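Local coordinates for putative capsid protein of prophage (PDB 3BQW) that probably serves as the major subunit of a phage head shell, encoded by a prophage resident in the genome of a pathogenic Escherichia coli strain, at residues Arg127-Ile132 against Asn311-Lys316; Asn142-Gly147 against Arg343-Val348; Lys177-Gln182 against Arg218-Phe223. All coordinates share one frame; numbering follows the deposited sequence.

Overall arrangement
All three contacts are buried within one chain of the phage major capsid protein E family. Contacts 1 and 2 both use helix 113-146: contact 1 joins its middle to residues 311-316, which lead into the five-stranded mixed sheet through strand 314-319, and contact 2 joins its C-terminal end to F345 and the beginning of strand 346-349. Their centres lie about 27 Å apart, on opposite sides of the chain's centre, and their segments alternate along the sequence. Through them the one helix packs on two different mixed sheets. Contact 3, centred about 23 Å from contact 2's centre, is nested in sequence inside both and joins the loop after strand 170-172 to the link between helices 211-218 and 221-226.

Contact 1: residues Arg127-Ile132 against Asn311-Lys316; sequences RQINAI and NMFYPK
I129 and I132, one turn apart on the long helix 113-146, receive the ring of F313 of the 311-316 segment; the result is helix-on-sheet packing, with one aromatic side chain bridging most of the gap. The backbones stay well apart, the closest CA atoms being those of I129 and F313 at 8.2 Å, so the contact is made by side chains alone.

F313 gives up the largest area. Its CG stands anti to its own carbonyl carbon (chi1 -48°), and from there the ring reaches toward the helix. I129 answers with the end of its longer branch. The methyl CD1 lies over the middle of one ring face, 3.5 Å from the centroid and 13° off the normal, a CH-pi contact in which the two side chains cross at about a right angle. M312 CB lies over the opposite face, offset toward the rim, so the ring is held between its own neighbour in sequence and the helix. The ethyl arm of isoleucine suits this place because it carries its terminal methyl CD1 out to the centre of the flat face.

I132 works differently. Its CG2 branch, anti to the backbone N, comes up at the ring edge, near the plane, and meets F313 CE1 at 3.9 Å. The beta-branched shape thus supplies a second methyl to the rim while I129 occupies the face.

Strand 327-338 lies beside this group: the side chains of I129, I132 and F313 all touch it, on T331 or S333, and Q128 hydrogen-bonds to T331 and V329. I129 also meets L17 of helix 10-17. The other branch of I132 makes a looser approach, its CD1 standing 4.2 Å from F313 CD1.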
# COMPACT_ATOMS: atom_id res chain seq x y z
N ARG A 127 6.85 4.26 13.05
CA ARG A 127 5.58 3.56 13.21
C ARG A 127 4.45 4.33 12.50
O ARG A 127 3.55 3.73 11.91
CB ARG A 127 5.35 3.43 14.72
CG ARG A 127 4.04 2.91 15.23
CD ARG A 127 4.13 2.83 16.79
NE ARG A 127 5.12 1.82 17.20
CZ ARG A 127 6.26 2.04 17.88
NH1 ARG A 127 6.62 3.25 18.32
NH2 ARG A 127 7.05 1.01 18.14
N GLN A 128 4.50 5.66 12.55
CA GLN A 128 3.52 6.49 11.84
C GLN A 128 3.63 6.38 10.31
O GLN A 128 2.64 6.27 9.62
CB GLN A 128 3.62 7.94 12.30
CG GLN A 128 3.03 8.12 13.68
CD GLN A 128 3.46 9.40 14.33
OE1 GLN A 128 4.04 10.29 13.70
NE2 GLN A 128 3.20 9.51 15.62
N ILE A 129 4.85 6.37 9.78
CA ILE A 129 5.04 6.13 8.35
C ILE A 129 4.57 4.72 7.95
O ILE A 129 3.96 4.54 6.91
CB ILE A 129 6.50 6.34 7.93
CG1 ILE A 129 6.91 7.81 8.16
CG2 ILE A 129 6.72 5.97 6.47
CD1 ILE A 129 6.09 8.81 7.43
N ASN A 130 4.84 3.73 8.78
CA ASN A 130 4.39 2.38 8.52
C ASN A 130 2.88 2.36 8.39
O ASN A 130 2.36 1.62 7.59
CB ASN A 130 4.78 1.39 9.64
CG ASN A 130 6.26 1.01 9.66
OD1 ASN A 130 6.72 0.42 10.64
ND2 ASN A 130 7.01 1.32 8.60
N ALA A 131 2.19 3.11 9.25
CA ALA A 131 0.74 3.12 9.25
C ALA A 131 0.17 3.83 8.02
O ALA A 131 -0.88 3.43 7.50
CB ALA A 131 0.22 3.76 10.51
N ILE A 132 0.83 4.91 7.60
CA ILE A 132 0.43 5.64 6.41
C ILE A 132 0.66 4.75 5.19
O ILE A 132 -0.18 4.72 4.30
CB ILE A 132 1.18 7.00 6.28
CG1 ILE A 132 0.75 7.97 7.40
CG2 ILE A 132 0.91 7.68 4.92
CD1 ILE A 132 1.87 9.01 7.82
N ASN A 311 4.12 18.18 0.35
CA ASN A 311 4.89 17.16 1.06
C ASN A 311 4.14 15.84 1.14
O ASN A 311 2.93 15.84 1.36
CB ASN A 311 5.14 17.64 2.50
CG ASN A 311 6.53 18.23 2.69
OD1 ASN A 311 7.52 17.63 2.30
ND2 ASN A 311 6.59 19.42 3.31
N MET A 312 4.86 14.72 0.99
CA MET A 312 4.30 13.40 1.27
C MET A 312 3.92 13.32 2.75
O MET A 312 2.79 12.96 3.11
CB MET A 312 5.29 12.29 0.94
CG MET A 312 5.74 12.21 -0.54
SD MET A 312 6.77 10.75 -0.85
CE MET A 312 8.19 11.17 0.13
N PHE A 313 4.87 13.72 3.59
CA PHE A 313 4.77 13.63 5.06
C PHE A 313 5.16 14.94 5.68
O PHE A 313 6.03 15.64 5.18
CB PHE A 313 5.72 12.55 5.60
CG PHE A 313 5.63 11.25 4.87
CD1 PHE A 313 4.45 10.52 4.87
CD2 PHE A 313 6.73 10.75 4.17
CE1 PHE A 313 4.34 9.31 4.17
CE2 PHE A 313 6.65 9.55 3.48
CZ PHE A 313 5.46 8.83 3.47
N TYR A 314 4.53 15.24 6.81
CA TYR A 314 4.86 16.40 7.59
C TYR A 314 4.80 16.03 9.08
O TYR A 314 3.72 15.92 9.65
CB TYR A 314 3.92 17.56 7.28
CG TYR A 314 4.35 18.83 7.90
CD1 TYR A 314 5.22 19.70 7.23
CD2 TYR A 314 3.88 19.20 9.17
CE1 TYR A 314 5.63 20.88 7.83
CE2 TYR A 314 4.27 20.37 9.74
CZ TYR A 314 5.14 21.20 9.07
OH TYR A 314 5.51 22.38 9.66
N PRO A 315 5.98 15.81 9.68
CA PRO A 315 6.10 15.43 11.08
C PRO A 315 6.14 16.63 12.01
O PRO A 315 6.66 17.69 11.65
CB PRO A 315 7.41 14.64 11.09
CG PRO A 315 8.26 15.36 10.09
CD PRO A 315 7.29 15.85 9.02
N LYS A 316 5.55 16.47 13.19
CA LYS A 316 5.50 17.53 14.19
C LYS A 316 5.82 16.90 15.52
O LYS A 316 5.38 15.80 15.79
CB LYS A 316 4.09 18.13 14.31
CG LYS A 316 3.52 18.77 13.06
CD LYS A 316 2.05 19.21 13.25
CE LYS A 316 1.89 20.44 14.18
NZ LYS A 316 2.65 21.64 13.70

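Contact 2: residues Asn142-Gly147 against Arg343-Val348; sequences NAVTTG and RKFVTV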
# COMPACT_ATOMS: atom_id res chain seq x y z
N ASN A 142 -7.04 -2.88 -2.84
CA ASN A 142 -8.47 -2.72 -3.13
C ASN A 142 -8.75 -2.19 -4.54
O ASN A 142 -9.64 -2.66 -5.21
CB ASN A 142 -9.13 -1.84 -2.07
CG ASN A 142 -9.24 -2.54 -0.70
OD1 ASN A 142 -8.74 -3.63 -0.51
ND2 ASN A 142 -9.88 -1.87 0.25
N ALA A 143 -7.98 -1.21 -4.98
CA ALA A 143 -8.16 -0.66 -6.32
C ALA A 143 -7.93 -1.74 -7.39
O ALA A 143 -8.75 -1.92 -8.27
CB ALA A 143 -7.23 0.53 -6.54
N VAL A 144 -6.82 -2.46 -7.28
CA VAL A 144 -6.44 -3.50 -8.23
C VAL A 144 -7.45 -4.65 -8.24
O VAL A 144 -7.77 -5.16 -9.32
CB VAL A 144 -5.01 -4.04 -7.90
CG1 VAL A 144 -4.73 -5.38 -8.61
CG2 VAL A 144 -3.97 -2.99 -8.26
N THR A 145 -7.96 -5.04 -7.07
CA THR A 145 -8.77 -6.25 -6.96
C THR A 145 -10.28 -6.02 -7.10
O THR A 145 -11.02 -6.96 -7.39
CB THR A 145 -8.49 -7.02 -5.64
OG1 THR A 145 -8.81 -6.20 -4.50
CG2 THR A 145 -7.01 -7.45 -5.58
N THR A 146 -10.73 -4.79 -6.85
CA THR A 146 -12.17 -4.47 -6.91
C THR A 146 -12.47 -3.24 -7.76
O THR A 146 -13.62 -2.93 -7.98
CB THR A 146 -12.75 -4.17 -5.50
OG1 THR A 146 -12.24 -2.92 -4.99
CG2 THR A 146 -12.46 -5.32 -4.51
N GLY A 147 -11.43 -2.51 -8.18
CA GLY A 147 -11.60 -1.21 -8.84
C GLY A 147 -12.09 -0.07 -7.96
O GLY A 147 -12.36 1.02 -8.47
N ARG A 343 -7.52 -1.61 -16.32
CA ARG A 343 -8.01 -2.70 -17.15
C ARG A 343 -6.99 -3.83 -17.31
O ARG A 343 -7.31 -4.88 -17.79
CB ARG A 343 -8.44 -2.16 -18.52
CG ARG A 343 -9.50 -1.06 -18.43
CD ARG A 343 -9.71 -0.42 -19.79
NE ARG A 343 -8.51 0.24 -20.27
CZ ARG A 343 -8.37 0.76 -21.49
NH1 ARG A 343 -9.35 0.72 -22.38
NH2 ARG A 343 -7.21 1.35 -21.81
N LYS A 344 -5.76 -3.58 -16.90
CA LYS A 344 -4.67 -4.54 -17.01
C LYS A 344 -4.46 -5.39 -15.76
O LYS A 344 -3.39 -5.99 -15.60
CB LYS A 344 -3.39 -3.78 -17.36
CG LYS A 344 -3.45 -3.07 -18.69
CD LYS A 344 -2.11 -2.34 -18.96
CE LYS A 344 -2.06 -1.78 -20.40
NZ LYS A 344 -1.33 -0.48 -20.41
N PHE A 345 -5.45 -5.43 -14.88
CA PHE A 345 -5.44 -6.27 -13.68
C PHE A 345 -6.58 -7.26 -13.76
O PHE A 345 -7.70 -6.88 -14.07
CB PHE A 345 -5.63 -5.39 -12.45
CG PHE A 345 -4.50 -4.44 -12.22
CD1 PHE A 345 -3.29 -4.90 -11.69
CD2 PHE A 345 -4.63 -3.11 -12.52
CE1 PHE A 345 -2.27 -4.04 -11.47
CE2 PHE A 345 -3.60 -2.24 -12.30
CZ PHE A 345 -2.41 -2.71 -11.77
N VAL A 346 -6.27 -8.54 -13.52
CA VAL A 346 -7.28 -9.57 -13.41
C VAL A 346 -7.14 -10.19 -12.02
O VAL A 346 -6.06 -10.59 -11.62
CB VAL A 346 -7.11 -10.64 -14.53
CG1 VAL A 346 -8.10 -11.79 -14.35
CG2 VAL A 346 -7.23 -10.00 -15.96
N THR A 347 -8.24 -10.27 -11.28
CA THR A 347 -8.25 -10.92 -9.96
C THR A 347 -9.15 -12.17 -9.98
O THR A 347 -10.29 -12.15 -10.47
CB THR A 347 -8.71 -9.93 -8.86
OG1 THR A 347 -7.84 -8.79 -8.86
CG2 THR A 347 -8.72 -10.58 -7.45
N VAL A 348 -8.62 -13.26 -9.45
CA VAL A 348 -9.32 -14.53 -9.43
C VAL A 348 -9.46 -15.05 -8.01
O VAL A 348 -8.47 -15.12 -7.28
CB VAL A 348 -8.66 -15.59 -10.34
CG1 VAL A 348 -9.57 -16.90 -10.46
CG2 VAL A 348 -8.35 -14.99 -11.71
O HOH W 1 -8.20 -7.24 -11.02
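V144 and F345 make the apolar half of this contact. Both methyls of the valine bear on the aromatic ring: CG2 lies over its centre, 3.8 Å from the centroid and 12° off the normal, a CH-pi contact, while CG1 meets F345 CD1 at 3.4 Å. With CG1 anti to the backbone N (chi1 164°), the fork of the valine straddles the face, CG1 near CG and CD1 and CG2 over the centre, which a flat phenylalanine ring accommodates well.

T145 and T347 pack against each other through mixed surfaces. T347 OG1 lies 3.3 Å from T145 CA, and the two CG2 methyls are 4.0 Å apart. T145 directs its own hydroxyl back to V141 O in the preceding helical turn, which keeps its methyl for the strand.

Polar bridging runs through a water. It donates to V144 O at 2.7 Å and is hydrogen-bonded to T347 OG1 at the same distance of 2.7 Å. T347 suits the place because its hydroxyl binds the water while its methyl packs on T145.

Helix 113-146 ends at T146, and G147 follows with positive phi, a conformation that favours glycine. V283 of strand 281-285 touches V144, T145 and T347, F35 meets the F345 ring edge-to-face, and strand 346-349 runs between strands 170-172 and 281-285 in the seven-stranded mixed sheet.

Contact 3: residues Lys177-Gln182 against Arg218-Phe223; sequences KKWSEQ and RSFKKF
W179, in an irregular loop, meets F220 at the N-cap position of helix 221-226: residues 177-182 are tightened by turn-like bonds from E181 N to K178 O and from Q182 N to W179 O, and the nearest CA atoms across the contact, those of Q182 and F220, are 8.9 Å apart.

The aromatic pair is T-shaped. The edge of F220 points at the face of the tryptophan, with the five-membered ring and the phenyl ring 5.0 Å apart between centroids and their planes at 69°. The closest side-chain approach is W179 CG to F220 CE2 at 3.8 Å, toward the rim of the indole. A broad indole suits this role because it offers a face for the phenyl edge while its NE1 hydrogen-bonds to D192. The phenyl CZ also lies 3.7 Å from W179 O, a carbonyl that accepts a hydrogen bond from K184.

Q182 closes in on the other side of the phenyl tip: its CB lies at the ring edge, near the plane, 3.8 Å from F220 CE1. Beyond CB the chain bends (chi2 -49°) and swings its amide back over its own loop, where NE2 donates to K178 O at 2.9 Å with an N-H...O angle of 160°. K178 O therefore takes two donors, Q182 NE2 and E181 N, from opposite faces of its plane. Glutamine fits because its aliphatic base meets the ring while its amide braces the turn.

T216 and L217 of helix 211-218 also touch W179. The arrangement is an edge-to-face aromatic pair joining the loop after strand 170-172 to the link between helices 211-218 and 221-226.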
# COMPACT_ATOMS: atom_id res chain seq x y z
N LYS A 177 -14.79 -23.51 -13.45
CA LYS A 177 -13.98 -24.65 -13.05
C LYS A 177 -13.24 -24.37 -11.74
O LYS A 177 -12.40 -23.47 -11.67
CB LYS A 177 -12.99 -24.94 -14.18
CG LYS A 177 -12.07 -26.12 -13.99
CD LYS A 177 -11.24 -26.44 -15.26
CE LYS A 177 -12.12 -26.90 -16.43
NZ LYS A 177 -11.30 -27.57 -17.49
N LYS A 178 -13.57 -25.11 -10.69
CA LYS A 178 -12.88 -25.01 -9.40
C LYS A 178 -11.62 -25.89 -9.33
O LYS A 178 -11.66 -27.07 -9.65
CB LYS A 178 -13.82 -25.42 -8.27
CG LYS A 178 -15.08 -24.63 -8.14
CD LYS A 178 -15.71 -24.91 -6.79
CE LYS A 178 -17.14 -24.41 -6.70
NZ LYS A 178 -17.79 -24.85 -5.42
N TRP A 179 -10.53 -25.31 -8.87
CA TRP A 179 -9.28 -26.07 -8.71
C TRP A 179 -9.38 -27.19 -7.68
O TRP A 179 -8.77 -28.25 -7.85
CB TRP A 179 -8.12 -25.14 -8.33
CG TRP A 179 -7.44 -24.52 -9.50
CD1 TRP A 179 -7.62 -24.83 -10.80
CD2 TRP A 179 -6.41 -23.53 -9.46
NE1 TRP A 179 -6.81 -24.07 -11.60
CE2 TRP A 179 -6.04 -23.27 -10.80
CE3 TRP A 179 -5.77 -22.83 -8.43
CZ2 TRP A 179 -5.07 -22.34 -11.14
CZ3 TRP A 179 -4.81 -21.90 -8.77
CH2 TRP A 179 -4.47 -21.65 -10.11
N SER A 180 -10.16 -26.96 -6.63
CA SER A 180 -10.33 -27.93 -5.57
C SER A 180 -10.93 -29.25 -6.12
O SER A 180 -10.70 -30.31 -5.57
CB SER A 180 -11.21 -27.34 -4.47
OG SER A 180 -12.52 -27.09 -4.97
N GLU A 181 -11.65 -29.15 -7.23
CA GLU A 181 -12.34 -30.26 -7.84
C GLU A 181 -11.56 -30.89 -8.98
O GLU A 181 -12.07 -31.81 -9.64
CB GLU A 181 -13.71 -29.78 -8.36
CG GLU A 181 -14.69 -29.41 -7.25
CD GLU A 181 -16.05 -28.92 -7.75
OE1 GLU A 181 -16.24 -28.83 -8.99
OE2 GLU A 181 -16.91 -28.60 -6.90
N GLN A 182 -10.35 -30.42 -9.25
CA GLN A 182 -9.59 -30.98 -10.36
C GLN A 182 -8.72 -32.13 -9.92
O GLN A 182 -8.42 -32.28 -8.74
CB GLN A 182 -8.77 -29.91 -11.07
CG GLN A 182 -9.59 -28.74 -11.59
CD GLN A 182 -10.79 -29.18 -12.39
OE1 GLN A 182 -10.68 -30.02 -13.27
NE2 GLN A 182 -11.96 -28.63 -12.06
N ARG A 218 0.42 -25.42 -6.10
CA ARG A 218 1.52 -26.35 -5.78
C ARG A 218 1.11 -27.81 -5.78
O ARG A 218 1.91 -28.70 -6.10
CB ARG A 218 2.02 -25.98 -4.37
CG ARG A 218 3.46 -26.16 -4.09
CD ARG A 218 3.81 -25.55 -2.72
NE ARG A 218 3.06 -26.20 -1.63
CZ ARG A 218 2.62 -25.59 -0.53
NH1 ARG A 218 2.83 -24.31 -0.34
NH2 ARG A 218 1.95 -26.28 0.38
N SER A 219 -0.13 -28.09 -5.38
CA SER A 219 -0.62 -29.47 -5.30
C SER A 219 -0.82 -30.15 -6.66
O SER A 219 -1.01 -31.36 -6.72
CB SER A 219 -1.93 -29.53 -4.52
OG SER A 219 -3.00 -28.97 -5.25
N PHE A 220 -0.78 -29.37 -7.74
CA PHE A 220 -0.87 -29.92 -9.09
C PHE A 220 0.49 -30.40 -9.57
O PHE A 220 1.38 -29.59 -9.81
CB PHE A 220 -1.38 -28.89 -10.09
CG PHE A 220 -2.84 -28.56 -9.93
CD1 PHE A 220 -3.81 -29.41 -10.42
CD2 PHE A 220 -3.23 -27.36 -9.35
CE1 PHE A 220 -5.16 -29.10 -10.29
CE2 PHE A 220 -4.57 -27.04 -9.23
CZ PHE A 220 -5.54 -27.93 -9.69
N LYS A 221 0.61 -31.71 -9.76
CA LYS A 221 1.78 -32.34 -10.39
C LYS A 221 2.23 -31.62 -11.68
O LYS A 221 3.42 -31.46 -11.94
CB LYS A 221 1.46 -33.80 -10.70
CG LYS A 221 2.66 -34.72 -10.86
CD LYS A 221 2.24 -36.07 -11.49
CE LYS A 221 3.30 -37.15 -11.26
NZ LYS A 221 3.27 -37.73 -9.87
N LYS A 222 1.26 -31.18 -12.48
CA LYS A 222 1.55 -30.54 -13.75
C LYS A 222 2.03 -29.11 -13.57
O LYS A 222 2.74 -28.60 -14.43
CB LYS A 222 0.33 -30.60 -14.68
CG LYS A 222 -0.17 -32.02 -14.98
CD LYS A 222 0.93 -32.91 -15.51
CE LYS A 222 0.38 -34.26 -15.98
NZ LYS A 222 1.49 -35.26 -16.01
N PHE A 223 1.68 -28.47 -12.47
CA PHE A 223 2.34 -27.21 -12.13
C PHE A 223 3.80 -27.46 -11.74
O PHE A 223 4.69 -26.75 -12.22
CB PHE A 223 1.61 -26.43 -11.03
CG PHE A 223 2.46 -25.39 -10.39
CD1 PHE A 223 2.76 -24.22 -11.06
CD2 PHE A 223 3.05 -25.62 -9.14
CE1 PHE A 223 3.58 -23.26 -10.49
CE2 PHE A 223 3.87 -24.65 -8.55
CZ PHE A 223 4.14 -23.48 -9.23